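Local coordinates for protein ribonucleoside-diphosphate reductase (Pseudomonas aeruginosa, PDB 5IM3) that probably reduces ribonucleoside diphosphates to the deoxyribonucleotides needed for DNA synthesis, under allosteric control by bound nucleotides such as dATP, at residues L454-E462 / W501-L512. Sequence-based numbering, arbitrary orientation.
Sequences LETWHLDIE and WTLFSPSDVPDL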
ATOM      1  N   LEU A 454      32.676   6.931 -10.845  1.00 40.25           N
ATOM      2  CA  LEU A 454      32.870   5.605 -11.419  1.00 39.65           C
ATOM      3  C   LEU A 454      32.208   5.539 -12.788  1.00 39.64           C
ATOM      4  O   LEU A 454      31.082   6.010 -12.962  1.00 43.21           O
ATOM      5  CB  LEU A 454      32.301   4.513 -10.512  1.00 37.17           C
ATOM      6  CG  LEU A 454      32.856   3.115 -10.779  1.00 41.29           C
ATOM      7  CD1 LEU A 454      34.297   3.017 -10.299  1.00 39.25           C
ATOM      8  CD2 LEU A 454      31.988   2.056 -10.120  1.00 40.95           C
ATOM      9  N   GLU A 455      32.911   4.952 -13.752  1.00 41.64           N
ATOM     10  CA  GLU A 455      32.402   4.846 -15.111  1.00 42.11           C
ATOM     11  C   GLU A 455      31.385   3.708 -15.208  1.00 43.50           C
ATOM     12  O   GLU A 455      31.442   2.731 -14.456  1.00 40.64           O
ATOM     13  CB  GLU A 455      33.560   4.632 -16.089  1.00 44.13           C
ATOM     14  CG  GLU A 455      33.257   5.028 -17.526  1.00 43.11           C
ATOM     15  CD  GLU A 455      34.511   5.276 -18.343  1.00 46.15           C
ATOM     16  OE1 GLU A 455      35.517   5.755 -17.771  1.00 46.86           O
ATOM     17  OE2 GLU A 455      34.494   4.999 -19.559  1.00 47.52           O
ATOM     18  N   THR A 456      30.446   3.847 -16.154  1.00 41.41           N
ATOM     19  CA  THR A 456      29.208   3.067 -16.122  1.00 42.14           C
ATOM     20  C   THR A 456      29.385   1.604 -16.525  1.00 43.33           C
ATOM     21  O   THR A 456      28.499   0.791 -16.234  1.00 44.22           O
ATOM     22  CB  THR A 456      28.159   3.723 -17.025  1.00 41.73           C
ATOM     23  OG1 THR A 456      28.145   5.137 -16.793  1.00 40.49           O
ATOM     24  CG2 THR A 456      26.776   3.170 -16.726  1.00 45.73           C
ATOM     25  N   TRP A 457      30.484   1.246 -17.184  1.00 43.60           N
ATOM     26  CA  TRP A 457      30.768  -0.152 -17.491  1.00 46.27           C
ATOM     27  C   TRP A 457      31.551  -0.852 -16.384  1.00 47.09           C
ATOM     28  O   TRP A 457      31.795  -2.059 -16.485  1.00 44.97           O
ATOM     29  CB  TRP A 457      31.538  -0.270 -18.813  1.00 46.70           C
ATOM     30  CG  TRP A 457      32.756   0.604 -18.904  1.00 47.67           C
ATOM     31  CD1 TRP A 457      32.867   1.785 -19.581  1.00 46.46           C
ATOM     32  CD2 TRP A 457      34.036   0.368 -18.301  1.00 46.71           C
ATOM     33  NE1 TRP A 457      34.132   2.296 -19.440  1.00 46.51           N
ATOM     34  CE2 TRP A 457      34.870   1.448 -18.656  1.00 46.54           C
ATOM     35  CE3 TRP A 457      34.557  -0.648 -17.496  1.00 47.36           C
ATOM     36  CZ2 TRP A 457      36.194   1.539 -18.236  1.00 46.97           C
ATOM     37  CZ3 TRP A 457      35.877  -0.556 -17.078  1.00 47.33           C
ATOM     38  CH2 TRP A 457      36.679   0.529 -17.450  1.00 47.77           C
ATOM     39  N   HIS A 458      31.950  -0.128 -15.341  1.00 46.17           N
ATOM     40  CA  HIS A 458      32.724  -0.721 -14.259  1.00 46.01           C
ATOM     41  C   HIS A 458      31.916  -1.811 -13.565  1.00 45.26           C
ATOM     42  O   HIS A 458      30.735  -1.630 -13.256  1.00 43.98           O
ATOM     43  CB  HIS A 458      33.125   0.363 -13.260  1.00 45.57           C
ATOM     44  CG  HIS A 458      34.230  -0.034 -12.332  1.00 44.98           C
ATOM     45  ND1 HIS A 458      34.029  -0.850 -11.240  1.00 45.40           N
ATOM     46  CD2 HIS A 458      35.543   0.295 -12.318  1.00 45.40           C
ATOM     47  CE1 HIS A 458      35.173  -1.015 -10.599  1.00 46.51           C
ATOM     48  NE2 HIS A 458      36.107  -0.330 -11.232  1.00 46.47           N
ATOM     49  N   LEU A 459      32.563  -2.949 -13.310  1.00 40.95           N
ATOM     50  CA  LEU A 459      31.845  -4.107 -12.794  1.00 41.99           C
ATOM     51  C   LEU A 459      31.278  -3.890 -11.395  1.00 39.80           C
ATOM     52  O   LEU A 459      30.357  -4.613 -10.998  1.00 39.39           O
ATOM     53  CB  LEU A 459      32.755  -5.336 -12.800  1.00 43.19           C
ATOM     54  CG  LEU A 459      32.312  -6.427 -13.771  1.00 45.02           C
ATOM     55  CD1 LEU A 459      33.330  -7.546 -13.781  1.00 48.70           C
ATOM     56  CD2 LEU A 459      30.939  -6.957 -13.396  1.00 44.53           C
ATOM     57  N   ASP A 460      31.787  -2.917 -10.646  1.00 39.37           N
ATOM     58  CA  ASP A 460      31.243  -2.601  -9.333  1.00 40.92           C
ATOM     59  C   ASP A 460      30.134  -1.554  -9.393  1.00 39.79           C
ATOM     60  O   ASP A 460      29.678  -1.093  -8.341  1.00 39.11           O
ATOM     61  CB  ASP A 460      32.358  -2.121  -8.397  1.00 43.75           C
ATOM     62  CG  ASP A 460      33.377  -3.208  -8.087  1.00 46.17           C
ATOM     63  OD1 ASP A 460      33.022  -4.404  -8.129  1.00 45.71           O
ATOM     64  OD2 ASP A 460      34.537  -2.855  -7.791  1.00 45.64           O
ATOM     65  N   ILE A 461      29.664  -1.194 -10.591  1.00 42.52           N
ATOM     66  CA  ILE A 461      28.761  -0.052 -10.720  1.00 44.70           C
ATOM     67  C   ILE A 461      27.477  -0.273  -9.931  1.00 47.20           C
ATOM     68  O   ILE A 461      26.946   0.661  -9.320  1.00 43.67           O
ATOM     69  CB  ILE A 461      28.464   0.243 -12.205  1.00 45.75           C
ATOM     70  CG1 ILE A 461      27.663   1.544 -12.342  1.00 45.83           C
ATOM     71  CG2 ILE A 461      27.697  -0.905 -12.854  1.00 45.98           C
ATOM     72  CD1 ILE A 461      28.406   2.779 -11.857  1.00 45.66           C
ATOM     73  N   GLU A 462      26.955  -1.505  -9.926  1.00 48.19           N
ATOM     74  CA  GLU A 462      25.675  -1.760  -9.270  1.00 48.82           C
ATOM     75  C   GLU A 462      25.773  -1.536  -7.764  1.00 47.65           C
ATOM     76  O   GLU A 462      24.893  -0.910  -7.163  1.00 48.17           O
ATOM     77  CB  GLU A 462      25.195  -3.181  -9.583  1.00 55.27           C
ATOM     78  CG  GLU A 462      24.810  -3.380 -11.042  1.00 57.93           C
ATOM     79  CD  GLU A 462      24.539  -4.829 -11.393  1.00 64.56           C
ATOM     80  OE1 GLU A 462      25.361  -5.698 -11.028  1.00 66.64           O
ATOM     81  OE2 GLU A 462      23.500  -5.102 -12.033  1.00 68.01           O
ATOM     82  N   TRP A 501      24.363  -3.753 -22.568  1.00 54.49           N
ATOM     83  CA  TRP A 501      25.479  -3.048 -21.951  1.00 51.39           C
ATOM     84  C   TRP A 501      26.274  -4.050 -21.131  1.00 50.37           C
ATOM     85  O   TRP A 501      25.699  -4.766 -20.305  1.00 50.13           O
ATOM     86  CB  TRP A 501      24.967  -1.896 -21.074  1.00 49.03           C
ATOM     87  CG  TRP A 501      26.036  -1.064 -20.431  1.00 48.12           C
ATOM     88  CD1 TRP A 501      26.338  -1.004 -19.102  1.00 46.20           C
ATOM     89  CD2 TRP A 501      26.938  -0.164 -21.088  1.00 47.35           C
ATOM     90  NE1 TRP A 501      27.371  -0.124 -18.891  1.00 46.92           N
ATOM     91  CE2 TRP A 501      27.758   0.405 -20.094  1.00 46.67           C
ATOM     92  CE3 TRP A 501      27.133   0.215 -22.419  1.00 48.90           C
ATOM     93  CZ2 TRP A 501      28.757   1.332 -20.389  1.00 48.08           C
ATOM     94  CZ3 TRP A 501      28.128   1.139 -22.711  1.00 49.57           C
ATOM     95  CH2 TRP A 501      28.926   1.684 -21.700  1.00 47.90           C
ATOM     96  N   THR A 502      27.583  -4.106 -21.362  1.00 48.25           N
ATOM     97  CA  THR A 502      28.449  -5.094 -20.733  1.00 48.59           C
ATOM     98  C   THR A 502      29.337  -4.427 -19.691  1.00 47.23           C
ATOM     99  O   THR A 502      29.950  -3.389 -19.960  1.00 48.07           O
ATOM    100  CB  THR A 502      29.312  -5.810 -21.776  1.00 48.97           C
ATOM    101  OG1 THR A 502      28.467  -6.429 -22.754  1.00 49.78           O
ATOM    102  CG2 THR A 502      30.178  -6.877 -21.117  1.00 50.24           C
ATOM    103  N   LEU A 503      29.406  -5.029 -18.509  1.00 46.32           N
ATOM    104  CA  LEU A 503      30.266  -4.556 -17.437  1.00 45.86           C
ATOM    105  C   LEU A 503      31.589  -5.314 -17.460  1.00 48.21           C
ATOM    106  O   LEU A 503      31.615  -6.534 -17.652  1.00 49.51           O
ATOM    107  CB  LEU A 503      29.586  -4.727 -16.075  1.00 46.75           C
ATOM    108  CG  LEU A 503      28.143  -4.221 -15.978  1.00 47.72           C
ATOM    109  CD1 LEU A 503      27.616  -4.355 -14.555  1.00 46.69           C
ATOM    110  CD2 LEU A 503      28.040  -2.782 -16.451  1.00 46.40           C
ATOM    111  N   PHE A 504      32.684  -4.580 -17.274  1.00 43.92           N
ATOM    112  CA  PHE A 504      34.027  -5.138 -17.285  1.00 43.56           C
ATOM    113  C   PHE A 504      34.780  -4.679 -16.045  1.00 42.54           C
ATOM    114  O   PHE A 504      34.463  -3.648 -15.445  1.00 43.11           O
ATOM    115  CB  PHE A 504      34.835  -4.697 -18.517  1.00 44.18           C
ATOM    116  CG  PHE A 504      34.224  -5.081 -19.831  1.00 45.23           C
ATOM    117  CD1 PHE A 504      34.361  -6.367 -20.325  1.00 47.01           C
ATOM    118  CD2 PHE A 504      33.546  -4.145 -20.593  1.00 46.97           C
ATOM    119  CE1 PHE A 504      33.814  -6.715 -21.545  1.00 47.76           C
ATOM    120  CE2 PHE A 504      32.993  -4.488 -21.810  1.00 46.72           C
ATOM    121  CZ  PHE A 504      33.131  -5.773 -22.289  1.00 48.95           C
ATOM    122  N   SER A 505      35.773  -5.437 -15.680  1.00 41.24           N
ATOM    123  CA  SER A 505      36.725  -4.887 -14.721  1.00 43.66           C
ATOM    124  C   SER A 505      37.813  -4.113 -15.461  1.00 41.13           C
ATOM    125  O   SER A 505      38.311  -4.578 -16.489  1.00 42.01           O
ATOM    126  CB  SER A 505      37.369  -5.987 -13.890  1.00 44.78           C
ATOM    127  OG  SER A 505      38.359  -5.440 -13.033  1.00 43.90           O
ATOM    128  N   PRO A 506      38.208  -2.933 -14.977  1.00 43.41           N
ATOM    129  CA  PRO A 506      39.204  -2.146 -15.723  1.00 45.50           C
ATOM    130  C   PRO A 506      40.522  -2.870 -15.929  1.00 44.85           C
ATOM    131  O   PRO A 506      41.220  -2.583 -16.908  1.00 47.38           O
ATOM    132  CB  PRO A 506      39.375  -0.886 -14.860  1.00 44.37           C
ATOM    133  CG  PRO A 506      38.890  -1.267 -13.514  1.00 45.92           C
ATOM    134  CD  PRO A 506      37.796  -2.261 -13.735  1.00 44.66           C
ATOM    135  N   SER A 507      40.887  -3.806 -15.047  1.00 45.25           N
ATOM    136  CA  SER A 507      42.145  -4.529 -15.212  1.00 47.12           C
ATOM    137  C   SER A 507      42.154  -5.394 -16.467  1.00 47.90           C
ATOM    138  O   SER A 507      43.233  -5.692 -16.989  1.00 49.36           O
ATOM    139  CB  SER A 507      42.429  -5.392 -13.982  1.00 44.88           C
ATOM    140  OG  SER A 507      41.335  -6.237 -13.681  1.00 46.04           O
ATOM    141  N   ASP A 508      40.988  -5.806 -16.959  1.00 46.84           N
ATOM    142  CA  ASP A 508      40.907  -6.498 -18.238  1.00 50.24           C
ATOM    143  C   ASP A 508      40.799  -5.547 -19.422  1.00 50.72           C
ATOM    144  O   ASP A 508      41.073  -5.959 -20.556  1.00 50.63           O
ATOM    145  CB  ASP A 508      39.706  -7.446 -18.254  1.00 53.91           C
ATOM    146  CG  ASP A 508      39.869  -8.615 -17.302  1.00 54.88           C
ATOM    147  OD1 ASP A 508      40.923  -9.289 -17.350  1.00 57.04           O
ATOM    148  OD2 ASP A 508      38.944  -8.857 -16.498  1.00 55.31           O
ATOM    149  N   VAL A 509      40.411  -4.297 -19.192  1.00 47.78           N
ATOM    150  CA  VAL A 509      40.234  -3.323 -20.264  1.00 46.01           C
ATOM    151  C   VAL A 509      40.890  -2.013 -19.837  1.00 46.05           C
ATOM    152  O   VAL A 509      40.221  -0.973 -19.777  1.00 43.66           O
ATOM    153  CB  VAL A 509      38.744  -3.136 -20.595  1.00 48.06           C
ATOM    154  CG1 VAL A 509      38.179  -4.414 -21.220  1.00 47.71           C
ATOM    155  CG2 VAL A 509      37.944  -2.763 -19.343  1.00 45.96           C
ATOM    156  N   PRO A 510      42.196  -2.008 -19.552  1.00 46.77           N
ATOM    157  CA  PRO A 510      42.809  -0.826 -18.921  1.00 48.10           C
ATOM    158  C   PRO A 510      42.849   0.408 -19.804  1.00 50.34           C
ATOM    159  O   PRO A 510      43.128   1.497 -19.287  1.00 49.63           O
ATOM    160  CB  PRO A 510      44.228  -1.307 -18.582  1.00 48.69           C
ATOM    161  CG  PRO A 510      44.491  -2.440 -19.527  1.00 47.99           C
ATOM    162  CD  PRO A 510      43.165  -3.104 -19.747  1.00 48.77           C
ATOM    163  N   ASP A 511      42.573   0.285 -21.099  1.00 54.23           N
ATOM    164  CA  ASP A 511      42.663   1.417 -22.012  1.00 54.57           C
ATOM    165  C   ASP A 511      41.346   2.166 -22.182  1.00 53.00           C
ATOM    166  O   ASP A 511      41.356   3.281 -22.710  1.00 53.98           O
ATOM    167  CB  ASP A 511      43.172   0.947 -23.384  1.00 55.66           C
ATOM    168  CG  ASP A 511      42.392  -0.240 -23.927  1.00 56.93           C
ATOM    169  OD1 ASP A 511      42.022  -1.129 -23.131  1.00 54.79           O
ATOM    170  OD2 ASP A 511      42.151  -0.286 -25.152  1.00 58.73           O
ATOM    171  N   LEU A 512      40.223   1.603 -21.724  1.00 48.05           N
ATOM    172  CA  LEU A 512      38.919   2.219 -21.974  1.00 46.93           C
ATOM    173  C   LEU A 512      38.772   3.549 -21.249  1.00 46.81           C
ATOM    174  O   LEU A 512      38.285   4.530 -21.823  1.00 47.94           O
ATOM    175  CB  LEU A 512      37.794   1.273 -21.547  1.00 47.14           C
ATOM    176  CG  LEU A 512      37.408   0.115 -22.470  1.00 49.55           C
ATOM    177  CD1 LEU A 512      36.168  -0.580 -21.922  1.00 47.88           C
ATOM    178  CD2 LEU A 512      37.163   0.579 -23.901  1.00 49.22           C
TER
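Trp457 slots its indole between Glu455 and Leu512 where the connection from barrel strand 450-455 to helix 461-465 of the ribonucleotide reductase alpha-beta barrel meets strand 500-504 and the chain that follows it. Trp457 CG sits between its backbone N and carbonyl carbon (chi1 51°), which directs the indole at Pro506, Val509 and Leu512. Leu512 CD1 makes a CH-pi contact over one face, 4.3 Å from the six-membered ring centroid; Glu455 CB lies on the opposite face, toward the rim. Pro506 and Phe504 O line the edge, and Val509 CG2 approaches CZ3 at 3.8 Å. Glu455 OE2 accepts a weak bond from Trp457 NE1 and forms a salt bridge with Lys566. A single bridge joins the backbones, with Phe504 N bonded to Trp457 O at 2.8 Å and Leu459 N returning a weak bond to Phe504 O. Leu459 CD2 packs on Leu503 CB at 3.7 Å. Pro506 CD approaches His458 NE2 obliquely; NE2 donates to Val409 O, in a dATP pocket, and His458 ND1 accepts Asp460 N, so both ring nitrogens are engaged. Trp501 NE1 bonds Thr456 O at 3.0 Å, nearly straight (172°): the oxygen lies in the indole plane, while NE1 stands above the Thr456 carbonyl plane.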